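PDB 4QB5: Glyoxalase/bleomycin resistance protein/dioxygenase, which belongs to the vicinal oxygen chelate superfamily and may act as a dioxygenase. Local coordinates for residues V36-Y41 and S58-R63; V27-N32 and G67-T72. One frame throughout, in Å; residues are numbered along the deposited sequence.

Contacts 1 and 2 both involve the first of two four-stranded mixed sheets in the chain, and their centres lie about 7 Å apart. Along the sequence, contact 2 is the outer pair: strand 24-30 opens the unit and strand 67-72 closes it, while helix 34-46 and strand 59-64 of contact 1 fall between them. Strand 67-72 runs beside both 24-30 and 59-64, with probable hydrogen bonds from Tyr62 N to Phe69 O and from Ile71 N to Tyr60 O. Contact 2 thus forms the parallel pair at one border of the sheet, and contact 1 packs helix 34-46 against the next strand, 59-64. Both also reach the second subunit.

Contact 1 of 2, residues V36-Y41 and S58-R63; sequences VSKKFY and SRYFYR
With CG swung to the far side from the backbone N (chi1 -178°), Lys38 runs out from helix 34-46 as a nearly straight chain toward Tyr60, bending only at its last torsion (chi4 -69°). Tyr60 places its ring across that path, so the two side chains meet at about a right angle. CD of Lys38 sits over one face of the ring in a CH-pi contact, 3.6 Å from the ring centroid, and CE of Lys38 comes within 3.3 Å of Tyr60 CE1. The bend brings the ammonium group to a salt bridge with Asp42, one turn onward in the helix, while the phenol group of Tyr60 bonds to Glu35; the polar ends of both side chains are therefore tied to acids of helix 34-46.

Tyr62 reaches the helix by its hydroxyl end. Its OH lies 3.4 Å from Tyr41 CB, its CZ 3.6 Å from the same carbon, and Tyr41 approaches the ring obliquely. Lys38 O is 3.3 Å from Tyr62 OH, but the hydrogen bond of that hydroxyl goes to Asp42, which thus receives both Lys38 and Tyr62. Tyr41 itself turns its ring away from strand 59-64, and its OH is bound by Asp134.

No hydrogen bond spans the two segments directly. The helix and strand run nearly parallel, their axes 11° apart and 9.7 Å distant at closest approach, as the helix-on-sheet layer of a beta-alpha-beta-beta-beta module. Helix 34-46 also covers strand 67-72, where Ser37 and Tyr41 touch Ile71, while Tyr60 packs on Ala55 in the border strand 54-55.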
loop_
_atom_site.group_PDB
_atom_site.type_symbol
_atom_site.label_atom_id
_atom_site.label_comp_id
_atom_site.label_asym_id
_atom_site.label_seq_id
_atom_site.Cartn_x
_atom_site.Cartn_y
_atom_site.Cartn_z
ATOM N N VAL C 36 -1.979 7.700 18.937
ATOM C CA VAL C 36 -1.011 8.588 18.303
ATOM C C VAL C 36 -1.173 8.575 16.753
ATOM O O VAL C 36 -1.216 9.639 16.132
ATOM C CB VAL C 36 0.434 8.279 18.731
ATOM C CG1 VAL C 36 1.449 8.961 17.811
ATOM C CG2 VAL C 36 0.680 8.751 20.184
ATOM N N SER C 37 -1.305 7.394 16.141
ATOM C CA SER C 37 -1.410 7.316 14.679
ATOM C C SER C 37 -2.760 7.823 14.177
ATOM O O SER C 37 -2.821 8.372 13.130
ATOM C CB SER C 37 -1.153 5.860 14.201
ATOM O OG SER C 37 0.225 5.530 14.443
ATOM N N LYS C 38 -3.839 7.557 14.902
ATOM C CA LYS C 38 -5.154 8.080 14.589
ATOM C C LYS C 38 -5.125 9.618 14.506
ATOM O O LYS C 38 -5.692 10.232 13.598
ATOM C CB LYS C 38 -6.179 7.654 15.614
ATOM C CG LYS C 38 -7.562 8.156 15.250
ATOM C CD LYS C 38 -8.548 7.883 16.340
ATOM C CE LYS C 38 -9.943 8.086 15.824
ATOM N NZ LYS C 38 -10.221 9.499 15.555
ATOM N N LYS C 39 -4.431 10.233 15.435
ATOM C CA LYS C 39 -4.405 11.676 15.475
ATOM C C LYS C 39 -3.589 12.219 14.292
ATOM O O LYS C 39 -3.996 13.185 13.636
ATOM C CB LYS C 39 -3.873 12.131 16.809
ATOM C CG LYS C 39 -3.760 13.641 16.904
ATOM C CD LYS C 39 -3.360 14.057 18.330
ATOM C CE LYS C 39 -2.351 15.189 18.267
ATOM N NZ LYS C 39 -1.178 14.761 17.439
ATOM N N PHE C 40 -2.456 11.597 14.003
ATOM C CA PHE C 40 -1.713 11.917 12.755
ATOM C C PHE C 40 -2.553 11.770 11.472
ATOM O O PHE C 40 -2.661 12.743 10.694
ATOM C CB PHE C 40 -0.436 11.066 12.716
ATOM C CG PHE C 40 0.365 11.228 11.485
ATOM C CD1 PHE C 40 1.281 12.243 11.376
ATOM C CD2 PHE C 40 0.228 10.369 10.441
ATOM C CE1 PHE C 40 2.056 12.374 10.235
ATOM C CE2 PHE C 40 0.996 10.490 9.298
ATOM C CZ PHE C 40 1.911 11.503 9.181
ATOM N N TYR C 41 -3.167 10.599 11.267
ATOM C CA TYR C 41 -3.905 10.323 10.000
ATOM C C TYR C 41 -5.205 11.137 9.876
ATOM O O TYR C 41 -5.552 11.547 8.780
ATOM C CB TYR C 41 -4.103 8.809 9.713
ATOM C CG TYR C 41 -2.839 8.174 9.235
ATOM C CD1 TYR C 41 -2.418 8.366 7.921
ATOM C CD2 TYR C 41 -2.029 7.362 10.073
ATOM C CE1 TYR C 41 -1.246 7.836 7.466
ATOM C CE2 TYR C 41 -0.862 6.769 9.583
ATOM C CZ TYR C 41 -0.468 7.020 8.306
ATOM O OH TYR C 41 0.716 6.484 7.803
ATOM N N SER C 58 -8.472 -3.791 16.834
ATOM C CA SER C 58 -7.285 -2.936 17.027
ATOM C C SER C 58 -6.826 -2.227 15.742
ATOM O O SER C 58 -5.618 -2.266 15.391
ATOM C CB SER C 58 -6.132 -3.709 17.669
ATOM O OG SER C 58 -6.587 -4.297 18.869
ATOM N N ARG C 59 -7.795 -1.568 15.084
ATOM C CA ARG C 59 -7.588 -0.815 13.850
ATOM C C ARG C 59 -8.442 0.429 13.794
ATOM O O ARG C 59 -9.565 0.478 14.351
ATOM C CB ARG C 59 -8.027 -1.611 12.640
ATOM C CG ARG C 59 -7.305 -2.909 12.419
ATOM C CD ARG C 59 -8.077 -4.151 12.818
ATOM N NE ARG C 59 -9.439 -4.301 12.303
ATOM C CZ ARG C 59 -9.848 -5.152 11.362
ATOM N NH1 ARG C 59 -9.007 -5.907 10.644
ATOM N NH2 ARG C 59 -11.144 -5.236 11.103
ATOM N N TYR C 60 -7.966 1.402 13.024
ATOM C CA TYR C 60 -8.805 2.463 12.555
ATOM C C TYR C 60 -8.800 2.473 11.040
ATOM O O TYR C 60 -7.711 2.402 10.409
ATOM C CB TYR C 60 -8.312 3.813 13.082
ATOM C CG TYR C 60 -8.650 4.087 14.538
ATOM C CD1 TYR C 60 -9.903 4.582 14.915
ATOM C CD2 TYR C 60 -7.702 3.896 15.528
ATOM C CE1 TYR C 60 -10.196 4.837 16.259
ATOM C CE2 TYR C 60 -7.993 4.127 16.854
ATOM C CZ TYR C 60 -9.236 4.601 17.215
ATOM O OH TYR C 60 -9.421 4.839 18.550
ATOM N N PHE C 61 -9.991 2.663 10.479
ATOM C CA PHE C 61 -10.233 2.653 9.037
ATOM C C PHE C 61 -10.651 4.008 8.543
ATOM O O PHE C 61 -11.424 4.737 9.223
ATOM C CB PHE C 61 -11.342 1.656 8.682
ATOM C CG PHE C 61 -10.891 0.238 8.741
ATOM C CD1 PHE C 61 -10.110 -0.276 7.728
ATOM C CD2 PHE C 61 -11.219 -0.565 9.798
ATOM C CE1 PHE C 61 -9.680 -1.589 7.767
ATOM C CE2 PHE C 61 -10.774 -1.890 9.856
ATOM C CZ PHE C 61 -10.020 -2.401 8.849
ATOM N N TYR C 62 -10.136 4.334 7.363
ATOM C CA TYR C 62 -10.359 5.611 6.684
ATOM C C TYR C 62 -10.917 5.259 5.308
ATOM O O TYR C 62 -10.182 4.865 4.376
ATOM C CB TYR C 62 -9.010 6.356 6.513
ATOM C CG TYR C 62 -8.436 6.803 7.821
ATOM C CD1 TYR C 62 -7.743 5.936 8.629
ATOM C CD2 TYR C 62 -8.614 8.121 8.272
ATOM C CE1 TYR C 62 -7.216 6.346 9.837
ATOM C CE2 TYR C 62 -8.120 8.519 9.481
ATOM C CZ TYR C 62 -7.447 7.633 10.275
ATOM O OH TYR C 62 -6.946 8.117 11.460
ATOM N N ARG C 63 -12.221 5.310 5.206
ATOM C CA ARG C 63 -12.925 4.808 4.047
ATOM C C ARG C 63 -13.257 5.946 3.099
ATOM O O ARG C 63 -13.501 7.070 3.522
ATOM C CB ARG C 63 -14.187 4.079 4.499
ATOM C CG ARG C 63 -13.916 2.887 5.419
ATOM C CD ARG C 63 -15.157 2.001 5.669
ATOM N NE ARG C 63 -14.887 0.820 6.525
ATOM C CZ ARG C 63 -14.932 0.791 7.864
ATOM N NH1 ARG C 63 -15.248 1.876 8.571
ATOM N NH2 ARG C 63 -14.654 -0.344 8.516
#

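Contact 2 of 2, residues V27-N32 and G67-T72; sequences VMVGVN and GTFGIT
Val27 O is gripped by two donors from strand 67-72: Gly70 N, 2.8 Å away and in the plane of the carbonyl, and the CA-H of Phe69, whose CA lies 3.3 Å from that oxygen. Gly70 O is held likewise, by Val29 N at 2.9 Å and by the CA-H of Met28. The ladder continues with Thr72 N bonded to Val29 O, and ends with Val31 N bonded to Thr72 O at 2.8 Å, the donor tilted 29° from the carbonyl plane. Val27 N to Thr68 O completes the five bonds of this parallel pair, whose strands twist by 21°.

On one face, Met28, built as selenomethionine, folds back through bends at chi2 and chi3 and lays its SE 3.7 Å from Gly70 CA. Because Gly70 carries no side chain, the selenium can lie against its backbone, where a CB would collide with it, and CE of Met28 goes on to Thr72 CB, 3.9 Å away. Facing the other way are Val29, Phe69 and Ile71. CG2 of Val29 touches Phe69 CZ at 3.7 Å and also meets Ile71 CG2, while Val31 CG1 packs on Ile71 CB at 3.8 Å. This apolar surface is covered by helix 34-46, through Tyr41 and Leu45, and Phe69 meets Phe90 edge-to-face.

Val27 and Met28 pair antiparallel with a strand of the second subunit, carrying the sheet across the interface. A first strand running parallel to the fourth, with a helix and two strands between them, is the beta-alpha-beta-beta-beta module of vicinal oxygen chelate proteins, repeated here in strands 87-91 to 139-144.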
loop_
_atom_site.group_PDB
_atom_site.type_symbol
_atom_site.label_atom_id
_atom_site.label_comp_id
_atom_site.label_asym_id
_atom_site.label_seq_id
_atom_site.Cartn_x
_atom_site.Cartn_y
_atom_site.Cartn_z
ATOM N N VAL C 27 -5.371 -0.703 1.840
ATOM C CA VAL C 27 -3.999 -0.764 2.264
ATOM C C VAL C 27 -3.983 -0.584 3.760
ATOM O O VAL C 27 -4.627 0.376 4.304
ATOM C CB VAL C 27 -3.116 0.330 1.599
ATOM C CG1 VAL C 27 -1.648 0.172 1.994
ATOM C CG2 VAL C 27 -3.239 0.308 0.106
HETATM N N MSE C 28 -3.272 -1.478 4.460
HETATM C CA MSE C 28 -3.090 -1.376 5.916
HETATM C C MSE C 28 -1.641 -1.117 6.155
HETATM O O MSE C 28 -0.762 -1.584 5.344
HETATM C CB MSE C 28 -3.430 -2.692 6.592
HETATM C CG MSE C 28 -4.694 -3.338 6.097
HETATM SE SE MSE C 28 -6.248 -2.241 6.684
HETATM C CE MSE C 28 -5.981 -2.584 8.613
ATOM N N VAL C 29 -1.325 -0.319 7.167
ATOM C CA VAL C 29 0.041 -0.224 7.693
ATOM C C VAL C 29 0.026 -0.546 9.175
ATOM O O VAL C 29 -0.971 -0.355 9.855
ATOM C CB VAL C 29 0.727 1.152 7.471
ATOM C CG1 VAL C 29 0.869 1.449 5.980
ATOM C CG2 VAL C 29 -0.019 2.293 8.177
ATOM N N GLY C 30 1.163 -1.016 9.681
ATOM C CA GLY C 30 1.263 -1.309 11.102
ATOM C C GLY C 30 1.673 -0.128 11.926
ATOM O O GLY C 30 2.489 0.680 11.516
ATOM N N VAL C 31 1.053 0.046 13.081
ATOM C CA VAL C 31 1.464 1.137 13.970
ATOM C C VAL C 31 1.662 0.597 15.389
ATOM O O VAL C 31 1.059 -0.404 15.753
ATOM C CB VAL C 31 0.391 2.269 13.986
ATOM C CG1 VAL C 31 0.148 2.779 12.596
ATOM C CG2 VAL C 31 -0.931 1.804 14.587
ATOM N N ASN C 32 2.516 1.243 16.172
ATOM C CA ASN C 32 2.824 0.790 17.518
ATOM C C ASN C 32 2.005 1.518 18.572
ATOM O O ASN C 32 1.887 1.035 19.691
ATOM C CB ASN C 32 4.344 0.812 17.777
ATOM C CG ASN C 32 5.090 -0.410 17.092
ATOM O OD1 ASN C 32 6.153 -0.253 16.400
ATOM N ND2 ASN C 32 4.553 -1.622 17.313
ATOM N N GLY C 67 -11.542 2.863 -2.297
ATOM C CA GLY C 67 -10.436 2.526 -1.406
ATOM C C GLY C 67 -10.607 2.845 0.078
ATOM O O GLY C 67 -11.291 3.801 0.516
ATOM N N THR C 68 -9.989 1.974 0.863
ATOM C CA THR C 68 -9.931 2.092 2.304
ATOM C C THR C 68 -8.482 2.025 2.740
ATOM O O THR C 68 -7.689 1.192 2.246
ATOM C CB THR C 68 -10.756 0.971 2.897
ATOM O OG1 THR C 68 -12.092 1.153 2.446
ATOM C CG2 THR C 68 -10.740 0.997 4.394
ATOM N N PHE C 69 -8.119 2.912 3.647
ATOM C CA PHE C 69 -6.822 2.861 4.308
ATOM C C PHE C 69 -7.024 2.485 5.731
ATOM O O PHE C 69 -7.977 2.975 6.369
ATOM C CB PHE C 69 -6.134 4.234 4.261
ATOM C CG PHE C 69 -4.898 4.309 5.086
ATOM C CD1 PHE C 69 -3.733 3.626 4.724
ATOM C CD2 PHE C 69 -4.846 5.156 6.193
ATOM C CE1 PHE C 69 -2.592 3.685 5.498
ATOM C CE2 PHE C 69 -3.692 5.216 6.978
ATOM C CZ PHE C 69 -2.550 4.532 6.590
ATOM N N GLY C 70 -6.112 1.677 6.274
ATOM C CA GLY C 70 -6.201 1.328 7.693
ATOM C C GLY C 70 -4.887 1.324 8.432
ATOM O O GLY C 70 -3.815 1.067 7.860
ATOM N N ILE C 71 -4.947 1.656 9.711
ATOM C CA ILE C 71 -3.797 1.534 10.601
ATOM C C ILE C 71 -4.133 0.423 11.578
ATOM O O ILE C 71 -5.321 0.268 12.008
ATOM C CB ILE C 71 -3.439 2.833 11.333
ATOM C CG1 ILE C 71 -4.659 3.412 12.091
ATOM C CG2 ILE C 71 -2.871 3.815 10.324
ATOM C CD1 ILE C 71 -4.320 4.618 12.913
ATOM N N THR C 72 -3.135 -0.406 11.878
ATOM C CA THR C 72 -3.413 -1.608 12.676
ATOM C C THR C 72 -2.278 -1.933 13.616
ATOM O O THR C 72 -1.098 -1.707 13.326
ATOM C CB THR C 72 -3.746 -2.863 11.782
ATOM O OG1 THR C 72 -4.263 -3.928 12.604
ATOM C CG2 THR C 72 -2.494 -3.409 11.039
#